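Local coordinates for protein intramolecular trans-sialidase (Macrobdella decora, PDB 3SLI) that cleaves terminal sialic acids from sialoglycoconjugates, probably by intramolecular attack of the sugar's own hydroxyl, and releases 2,7-anhydro-Neu5Ac, at residues N111-C124 / F127-F141. Residues are numbered along the deposited sequence; the frame is centred on the assembly and turned at random.
Sequences NTVALKADAANKQC and FANGELLATLDKDAF
Two torsions set the ends of this contact: F141 turns CG away from its own backbone N (chi1 -177°), sending its ring to A119, while N129 keeps CG beside its N (-59°), bringing the amide to T112. Between them run two successive beta hairpins, a three-stranded antiparallel meander in the concanavalin-like N-terminal domain, whose middle strand, 123-128, pairs with both neighbours.

In the first hairpin, A114 and F127 exchange backbone hydrogen bonds, F127 N lying 2.9 Å from A114 O. That oxygen also lies in the F127 ring plane, at the edge, 3.7 Å from CD1. The small A114 methyl meets F127 CB and T191 of helix 184-191; the F127 side chain packs on L187 of that helix. The second hairpin closes through a type I' turn from A128 to E131. Asn suits position 129 because it tolerates positive phi and its OD1 accepts from T112 N (3.0 Å, 170°), with T194 as a further partner; N129 N donates to T112 O.

At the other end, C124 and L136 bond through both backbone groups, and K138 N reaches K122 O in a longer bond (3.3 Å). K122, ending the type I turn from A119, has positive phi and starts a G1 bulge. Its aliphatic CG passes F141 CB at 3.8 Å; the chain then bends at chi3, and NZ makes a long salt bridge to D139 OD1 (3.7 Å). The F141 ring receives A119 CA over one face in a CH-pi contact, 3.8 Å from CA to the ring centroid.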
loop_
_atom_site.group_PDB
_atom_site.type_symbol
_atom_site.label_atom_id
_atom_site.label_comp_id
_atom_site.label_asym_id
_atom_site.label_seq_id
_atom_site.Cartn_x
_atom_site.Cartn_y
_atom_site.Cartn_z
ATOM N N ASN A 111 -5.312 20.193 -10.613
ATOM C CA ASN A 111 -6.020 18.926 -10.569
ATOM C C ASN A 111 -7.292 19.217 -11.356
ATOM O O ASN A 111 -7.738 20.370 -11.413
ATOM C CB ASN A 111 -6.374 18.517 -9.131
ATOM C CG ASN A 111 -5.141 18.180 -8.291
ATOM O OD1 ASN A 111 -4.458 19.071 -7.785
ATOM N ND2 ASN A 111 -4.874 16.894 -8.122
ATOM N N THR A 112 -7.843 18.201 -12.001
ATOM C CA THR A 112 -9.061 18.374 -12.776
ATOM C C THR A 112 -10.099 17.431 -12.192
ATOM O O THR A 112 -9.885 16.216 -12.116
ATOM C CB THR A 112 -8.816 18.080 -14.273
ATOM O OG1 THR A 112 -7.610 18.737 -14.694
ATOM C CG2 THR A 112 -9.988 18.599 -15.118
ATOM N N VAL A 113 -11.225 17.999 -11.768
ATOM C CA VAL A 113 -12.292 17.222 -11.147
ATOM C C VAL A 113 -13.648 17.422 -11.833
ATOM O O VAL A 113 -13.830 18.376 -12.599
ATOM C CB VAL A 113 -12.406 17.583 -9.634
ATOM C CG1 VAL A 113 -11.038 17.497 -8.989
ATOM C CG2 VAL A 113 -12.984 18.990 -9.446
ATOM N N ALA A 114 -14.588 16.528 -11.542
ATOM C CA ALA A 114 -15.923 16.601 -12.121
ATOM C C ALA A 114 -16.965 15.911 -11.266
ATOM O O ALA A 114 -16.700 14.889 -10.629
ATOM C CB ALA A 114 -15.939 15.984 -13.525
ATOM N N LEU A 115 -18.154 16.497 -11.241
ATOM C CA LEU A 115 -19.271 15.918 -10.527
ATOM C C LEU A 115 -20.382 15.785 -11.557
ATOM O O LEU A 115 -20.697 16.740 -12.274
ATOM C CB LEU A 115 -19.758 16.810 -9.383
ATOM C CG LEU A 115 -21.116 16.270 -8.931
ATOM C CD1 LEU A 115 -20.931 15.130 -7.947
ATOM C CD2 LEU A 115 -21.976 17.363 -8.376
ATOM N N LYS A 116 -20.969 14.605 -11.618
ATOM C CA LYS A 116 -22.055 14.334 -12.536
ATOM C C LYS A 116 -23.312 14.010 -11.718
ATOM O O LYS A 116 -23.290 13.114 -10.864
ATOM C CB LYS A 116 -21.660 13.155 -13.426
ATOM C CG LYS A 116 -22.759 12.555 -14.273
ATOM C CD LYS A 116 -22.192 11.330 -14.969
ATOM C CE LYS A 116 -23.244 10.574 -15.719
ATOM N NZ LYS A 116 -22.609 9.469 -16.490
ATOM N N ALA A 117 -24.372 14.793 -11.929
ATOM C CA ALA A 117 -25.656 14.597 -11.247
ATOM C C ALA A 117 -26.626 14.134 -12.334
ATOM O O ALA A 117 -27.162 14.939 -13.099
ATOM C CB ALA A 117 -26.136 15.900 -10.602
ATOM N N ASP A 118 -26.830 12.824 -12.380
ATOM C CA ASP A 118 -27.649 12.151 -13.381
ATOM C C ASP A 118 -29.072 11.864 -12.896
ATOM O O ASP A 118 -29.316 10.849 -12.235
ATOM C CB ASP A 118 -26.926 10.842 -13.736
ATOM C CG ASP A 118 -27.478 10.149 -14.964
ATOM O OD1 ASP A 118 -28.620 10.421 -15.391
ATOM O OD2 ASP A 118 -26.740 9.290 -15.492
ATOM N N ALA A 119 -30.017 12.716 -13.286
ATOM C CA ALA A 119 -31.414 12.546 -12.891
ATOM C C ALA A 119 -32.024 11.244 -13.403
ATOM O O ALA A 119 -32.662 10.515 -12.650
ATOM C CB ALA A 119 -32.241 13.737 -13.353
ATOM N N ALA A 120 -31.794 10.937 -14.675
ATOM C CA ALA A 120 -32.334 9.725 -15.293
ATOM C C ALA A 120 -31.921 8.450 -14.564
ATOM O O ALA A 120 -32.710 7.515 -14.431
ATOM C CB ALA A 120 -31.911 9.649 -16.761
ATOM N N ASN A 121 -30.683 8.405 -14.090
ATOM C CA ASN A 121 -30.214 7.221 -13.389
ATOM C C ASN A 121 -30.199 7.389 -11.876
ATOM O O ASN A 121 -29.791 6.473 -11.157
ATOM C CB ASN A 121 -28.843 6.799 -13.917
ATOM C CG ASN A 121 -28.918 6.233 -15.326
ATOM O OD1 ASN A 121 -29.612 5.253 -15.572
ATOM N ND2 ASN A 121 -28.224 6.862 -16.259
ATOM N N LYS A 122 -30.663 8.551 -11.404
ATOM C CA LYS A 122 -30.720 8.865 -9.969
ATOM C C LYS A 122 -29.381 8.510 -9.319
ATOM O O LYS A 122 -29.313 7.828 -8.287
ATOM C CB LYS A 122 -31.887 8.101 -9.337
ATOM C CG LYS A 122 -33.244 8.618 -9.813
ATOM C CD LYS A 122 -34.342 7.585 -9.692
ATOM C CE LYS A 122 -34.306 6.893 -8.346
ATOM N NZ LYS A 122 -35.450 5.956 -8.134
ATOM N N GLN A 123 -28.326 9.079 -9.893
ATOM C CA GLN A 123 -26.974 8.784 -9.476
ATOM C C GLN A 123 -26.062 10.003 -9.529
ATOM O O GLN A 123 -26.209 10.869 -10.401
ATOM C CB GLN A 123 -26.455 7.699 -10.424
ATOM C CG GLN A 123 -25.153 7.033 -10.071
ATOM C CD GLN A 123 -24.927 5.803 -10.927
ATOM O OE1 GLN A 123 -25.223 4.685 -10.516
ATOM N NE2 GLN A 123 -24.442 6.008 -12.140
ATOM N N CYS A 124 -25.130 10.058 -8.578
ATOM C CA CYS A 124 -24.144 11.130 -8.479
ATOM C C CYS A 124 -22.773 10.449 -8.594
ATOM O O CYS A 124 -22.559 9.390 -8.000
ATOM C CB CYS A 124 -24.255 11.860 -7.125
ATOM S SG CYS A 124 -25.702 12.986 -6.897
ATOM N N PHE A 127 -15.283 12.442 -10.127
ATOM C CA PHE A 127 -14.113 12.065 -10.911
ATOM C C PHE A 127 -12.986 13.025 -10.592
ATOM O O PHE A 127 -13.222 14.188 -10.243
ATOM C CB PHE A 127 -14.389 12.203 -12.425
ATOM C CG PHE A 127 -15.548 11.391 -12.930
ATOM C CD1 PHE A 127 -16.867 11.827 -12.747
ATOM C CD2 PHE A 127 -15.327 10.194 -13.603
ATOM C CE1 PHE A 127 -17.946 11.081 -13.228
ATOM C CE2 PHE A 127 -16.397 9.437 -14.089
ATOM C CZ PHE A 127 -17.715 9.886 -13.899
ATOM N N ALA A 128 -11.757 12.557 -10.768
ATOM C CA ALA A 128 -10.585 13.399 -10.568
ATOM C C ALA A 128 -9.397 12.772 -11.267
ATOM O O ALA A 128 -9.221 11.551 -11.241
ATOM C CB ALA A 128 -10.283 13.601 -9.094
ATOM N N ASN A 129 -8.658 13.611 -11.978
ATOM C CA ASN A 129 -7.449 13.214 -12.683
ATOM C C ASN A 129 -7.536 11.916 -13.481
ATOM O O ASN A 129 -6.633 11.066 -13.434
ATOM C CB ASN A 129 -6.272 13.189 -11.703
ATOM C CG ASN A 129 -6.033 14.544 -11.039
ATOM O OD1 ASN A 129 -6.380 15.597 -11.582
ATOM N ND2 ASN A 129 -5.464 14.519 -9.840
ATOM N N GLY A 130 -8.644 11.758 -14.198
ATOM C CA GLY A 130 -8.846 10.595 -15.041
ATOM C C GLY A 130 -9.448 9.355 -14.425
ATOM O O GLY A 130 -9.458 8.307 -15.072
ATOM N N GLU A 131 -9.973 9.450 -13.209
ATOM C CA GLU A 131 -10.558 8.277 -12.568
ATOM C C GLU A 131 -11.909 8.548 -11.931
ATOM O O GLU A 131 -12.171 9.658 -11.464
ATOM C CB GLU A 131 -9.620 7.734 -11.479
ATOM C CG GLU A 131 -8.174 7.452 -11.919
ATOM C CD GLU A 131 -8.042 6.311 -12.919
ATOM O OE1 GLU A 131 -8.950 5.455 -13.010
ATOM O OE2 GLU A 131 -7.012 6.263 -13.624
ATOM N N LEU A 132 -12.769 7.533 -11.954
ATOM C CA LEU A 132 -14.085 7.591 -11.312
ATOM C C LEU A 132 -13.776 7.257 -9.849
ATOM O O LEU A 132 -13.320 6.152 -9.551
ATOM C CB LEU A 132 -15.017 6.526 -11.894
ATOM C CG LEU A 132 -16.288 6.235 -11.084
ATOM C CD1 LEU A 132 -17.149 7.491 -10.952
ATOM C CD2 LEU A 132 -17.062 5.112 -11.739
ATOM N N LEU A 133 -14.025 8.200 -8.945
ATOM C CA LEU A 133 -13.711 8.003 -7.529
ATOM C C LEU A 133 -14.802 7.423 -6.646
ATOM O O LEU A 133 -14.530 6.564 -5.806
ATOM C CB LEU A 133 -13.227 9.319 -6.921
ATOM C CG LEU A 133 -12.078 10.037 -7.638
ATOM C CD1 LEU A 133 -11.972 11.435 -7.088
ATOM C CD2 LEU A 133 -10.768 9.276 -7.484
ATOM N N ALA A 134 -16.031 7.904 -6.797
ATOM C CA ALA A 134 -17.112 7.413 -5.961
ATOM C C ALA A 134 -18.463 7.592 -6.636
ATOM O O ALA A 134 -18.607 8.410 -7.545
ATOM C CB ALA A 134 -17.090 8.128 -4.613
ATOM N N THR A 135 -19.447 6.846 -6.149
ATOM C CA THR A 135 -20.795 6.871 -6.688
ATOM C C THR A 135 -21.809 6.869 -5.548
ATOM O O THR A 135 -21.622 6.176 -4.539
ATOM C CB THR A 135 -21.031 5.620 -7.561
ATOM O OG1 THR A 135 -20.057 5.587 -8.611
ATOM C CG2 THR A 135 -22.424 5.623 -8.170
ATOM N N LEU A 136 -22.850 7.685 -5.686
ATOM C CA LEU A 136 -23.918 7.759 -4.698
ATOM C C LEU A 136 -25.229 7.507 -5.429
ATOM O O LEU A 136 -25.489 8.120 -6.468
ATOM C CB LEU A 136 -23.957 9.135 -4.020
ATOM C CG LEU A 136 -25.110 9.386 -3.035
ATOM C CD1 LEU A 136 -24.992 8.474 -1.822
ATOM C CD2 LEU A 136 -25.110 10.840 -2.601
ATOM N N ASP A 137 -26.008 6.557 -4.928
ATOM C CA ASP A 137 -27.307 6.223 -5.512
ATOM C C ASP A 137 -28.405 6.639 -4.544
ATOM O O ASP A 137 -28.303 6.396 -3.337
ATOM C CB ASP A 137 -27.407 4.721 -5.801
ATOM C CG ASP A 137 -26.418 4.264 -6.852
ATOM O OD1 ASP A 137 -26.421 4.836 -7.956
ATOM O OD2 ASP A 137 -25.626 3.346 -6.580
ATOM N N LYS A 138 -29.444 7.280 -5.068
ATOM C CA LYS A 138 -30.563 7.731 -4.247
ATOM C C LYS A 138 -31.886 7.548 -4.989
ATOM O O LYS A 138 -32.006 7.922 -6.152
ATOM C CB LYS A 138 -30.396 9.214 -3.892
ATOM C CG LYS A 138 -29.289 9.526 -2.905
ATOM C CD LYS A 138 -29.666 9.081 -1.511
ATOM C CE LYS A 138 -28.640 9.544 -0.500
ATOM N NZ LYS A 138 -29.013 9.079 0.858
ATOM N N ASP A 139 -32.880 6.973 -4.320
ATOM C CA ASP A 139 -34.188 6.792 -4.941
ATOM C C ASP A 139 -34.842 8.167 -5.092
ATOM O O ASP A 139 -35.484 8.453 -6.101
ATOM C CB ASP A 139 -35.073 5.857 -4.106
ATOM C CG ASP A 139 -34.634 4.397 -4.190
ATOM O OD1 ASP A 139 -34.320 3.924 -5.310
ATOM O OD2 ASP A 139 -34.607 3.720 -3.135
ATOM N N ALA A 140 -34.681 9.014 -4.083
ATOM C CA ALA A 140 -35.227 10.363 -4.134
ATOM C C ALA A 140 -34.105 11.275 -4.629
ATOM O O ALA A 140 -33.331 11.817 -3.843
ATOM C CB ALA A 140 -35.717 10.795 -2.753
ATOM N N PHE A 141 -33.969 11.376 -5.945
ATOM C CA PHE A 141 -32.935 12.211 -6.532
ATOM C C PHE A 141 -33.198 13.697 -6.265
ATOM O O PHE A 141 -34.325 14.185 -6.422
ATOM C CB PHE A 141 -32.821 11.944 -8.035
ATOM C CG PHE A 141 -31.711 12.713 -8.706
ATOM C CD1 PHE A 141 -30.408 12.238 -8.678
ATOM C CD2 PHE A 141 -31.968 13.925 -9.346
ATOM C CE1 PHE A 141 -29.374 12.957 -9.275
ATOM C CE2 PHE A 141 -30.939 14.651 -9.944
ATOM C CZ PHE A 141 -29.641 14.166 -9.907
#